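Local coordinates for protein lipase aflb (Neosartorya fumigata, PDB 6IDY) that probably hydrolyses ester bonds of lipids, as an alpha/beta-hydrolase-type lipase, and carries a bound calcium ion, at residues Ala146-Ala151 / Val192-Ile197. Sequence-based numbering, arbitrary orientation.
Sequences AIHIPA and VVWLNI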
loop_
_atom_site.group_PDB
_atom_site.type_symbol
_atom_site.label_atom_id
_atom_site.label_comp_id
_atom_site.label_asym_id
_atom_site.label_seq_id
_atom_site.Cartn_x
_atom_site.Cartn_y
_atom_site.Cartn_z
ATOM N N ALA A 146 0.086 -15.317 -7.276
ATOM C CA ALA A 146 -0.116 -13.912 -6.900
ATOM C C ALA A 146 1.187 -13.106 -7.042
ATOM O O ALA A 146 1.144 -11.878 -7.127
ATOM C CB ALA A 146 -0.628 -13.824 -5.474
ATOM N N ILE A 147 2.339 -13.801 -7.078
ATOM C CA ILE A 147 3.653 -13.164 -7.157
ATOM C C ILE A 147 4.035 -12.833 -8.588
ATOM O O ILE A 147 4.159 -13.730 -9.417
ATOM C CB ILE A 147 4.761 -13.996 -6.448
ATOM C CG1 ILE A 147 4.301 -14.496 -5.054
ATOM C CG2 ILE A 147 6.071 -13.195 -6.365
ATOM C CD1 ILE A 147 5.093 -15.682 -4.482
ATOM N N HIS A 148 4.258 -11.550 -8.868
ATOM C CA HIS A 148 4.721 -11.133 -10.179
ATOM C C HIS A 148 6.231 -10.982 -10.098
ATOM O O HIS A 148 6.728 -10.063 -9.444
ATOM C CB HIS A 148 4.054 -9.835 -10.660
ATOM C CG HIS A 148 4.450 -9.475 -12.058
ATOM N ND1 HIS A 148 3.745 -9.948 -13.149
ATOM C CD2 HIS A 148 5.506 -8.755 -12.499
ATOM C CE1 HIS A 148 4.364 -9.463 -14.214
ATOM N NE2 HIS A 148 5.434 -8.745 -13.874
ATOM N N ILE A 149 6.951 -11.920 -10.721
ATOM C CA ILE A 149 8.410 -11.921 -10.772
ATOM C C ILE A 149 8.831 -11.371 -12.142
ATOM O O ILE A 149 8.630 -12.048 -13.154
ATOM C CB ILE A 149 9.021 -13.324 -10.476
ATOM C CG1 ILE A 149 8.603 -13.832 -9.074
ATOM C CG2 ILE A 149 10.553 -13.294 -10.626
ATOM C CD1 ILE A 149 8.926 -15.306 -8.778
ATOM N N PRO A 150 9.385 -10.139 -12.207
ATOM C CA PRO A 150 9.807 -9.598 -13.507
ATOM C C PRO A 150 10.900 -10.458 -14.135
ATOM O O PRO A 150 11.704 -11.052 -13.415
ATOM C CB PRO A 150 10.312 -8.189 -13.155
ATOM C CG PRO A 150 9.631 -7.860 -11.839
ATOM C CD PRO A 150 9.657 -9.175 -11.121
ATOM N N ALA A 151 10.905 -10.553 -15.471
ATOM C CA ALA A 151 11.890 -11.335 -16.234
ATOM C C ALA A 151 13.342 -10.909 -15.943
ATOM O O ALA A 151 14.259 -11.689 -16.185
ATOM C CB ALA A 151 11.602 -11.235 -17.723
ATOM N N VAL A 192 13.094 -5.818 -7.199
ATOM C CA VAL A 192 11.670 -5.807 -6.885
ATOM C C VAL A 192 10.867 -6.961 -7.501
ATOM O O VAL A 192 11.119 -7.410 -8.621
ATOM C CB VAL A 192 10.984 -4.444 -7.189
ATOM C CG1 VAL A 192 11.598 -3.310 -6.361
ATOM C CG2 VAL A 192 10.991 -4.106 -8.685
ATOM N N VAL A 193 9.890 -7.421 -6.723
ATOM C CA VAL A 193 8.838 -8.360 -7.098
ATOM C C VAL A 193 7.583 -7.748 -6.487
ATOM O O VAL A 193 7.687 -7.025 -5.490
ATOM C CB VAL A 193 9.049 -9.846 -6.669
ATOM C CG1 VAL A 193 10.230 -10.479 -7.393
ATOM C CG2 VAL A 193 9.179 -10.002 -5.156
ATOM N N TRP A 194 6.420 -7.971 -7.081
ATOM C CA TRP A 194 5.229 -7.421 -6.437
ATOM C C TRP A 194 4.149 -8.472 -6.278
ATOM O O TRP A 194 4.053 -9.424 -7.050
ATOM C CB TRP A 194 4.715 -6.126 -7.076
ATOM C CG TRP A 194 4.540 -6.165 -8.557
ATOM C CD1 TRP A 194 3.418 -6.531 -9.238
ATOM C CD2 TRP A 194 5.476 -5.699 -9.540
ATOM N NE1 TRP A 194 3.616 -6.378 -10.592
ATOM C CE2 TRP A 194 4.869 -5.860 -10.806
ATOM C CE3 TRP A 194 6.790 -5.200 -9.478
ATOM C CZ2 TRP A 194 5.519 -5.511 -12.000
ATOM C CZ3 TRP A 194 7.436 -4.870 -10.657
ATOM C CH2 TRP A 194 6.806 -5.029 -11.901
ATOM N N LEU A 195 3.379 -8.325 -5.214
ATOM C CA LEU A 195 2.350 -9.273 -4.861
ATOM C C LEU A 195 0.974 -8.754 -5.225
ATOM O O LEU A 195 0.482 -7.820 -4.605
ATOM C CB LEU A 195 2.479 -9.574 -3.363
ATOM C CG LEU A 195 1.579 -10.628 -2.760
ATOM C CD1 LEU A 195 1.954 -12.032 -3.247
ATOM C CD2 LEU A 195 1.672 -10.561 -1.261
ATOM N N ASN A 196 0.357 -9.339 -6.248
ATOM C CA ASN A 196 -0.995 -8.934 -6.607
ATOM C C ASN A 196 -1.949 -9.787 -5.774
ATOM O O ASN A 196 -2.180 -10.954 -6.102
ATOM C CB ASN A 196 -1.245 -9.081 -8.106
ATOM C CG ASN A 196 -0.432 -8.124 -8.940
ATOM O OD1 ASN A 196 -0.446 -6.907 -8.725
ATOM N ND2 ASN A 196 0.291 -8.657 -9.915
ATOM N N ILE A 197 -2.425 -9.229 -4.648
ATOM C CA ILE A 197 -3.349 -9.918 -3.742
ATOM C C ILE A 197 -4.727 -10.030 -4.415
ATOM O O ILE A 197 -5.261 -9.003 -4.843
ATOM C CB ILE A 197 -3.403 -9.250 -2.334
ATOM C CG1 ILE A 197 -2.010 -9.320 -1.636
ATOM C CG2 ILE A 197 -4.514 -9.872 -1.458
ATOM C CD1 ILE A 197 -1.837 -8.455 -0.355
#
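An antiparallel edge pairing forms one edge of the mixed, mainly parallel sheet of this alpha/beta-hydrolase-like fold: the short outermost strand 147-148 lies against strand 190-195. H148 and W194 form a hydrogen-bonded pair. H148 N donates almost straight to W194 O (2.8 Å, 169° at the hydrogen), and W194 N returns a longer bond to H148 O at 3.2 Å. Just beyond the strand, N196 N reaches A146 O at 2.8 Å.

The side chains of H148 and W194 run side by side. H148 CB sits over the face of the W194 five-membered ring, a CH-pi contact of 3.8 Å to the centroid. CG anti to the backbone N (chi1 -175°) sends the imidazole along the indole, with H148 CD2 3.3 Å from W194 CZ2. The imidazole is nearly parallel to the five-membered ring of W194, 13° apart, but strongly offset from it. The polar edges of both rings bond to the loop before helix 140-145: W194 NE1 to L110 O, H148 ND1 to N115 OD1. P150 CG touches W194 CZ3 at 3.9 Å.

I147 and L195 lie on the other face, where I147 packs on Y218 of helix 205-223. There L195 CD1 lies 3.9 Å from both I147 CG1 and A146 CB.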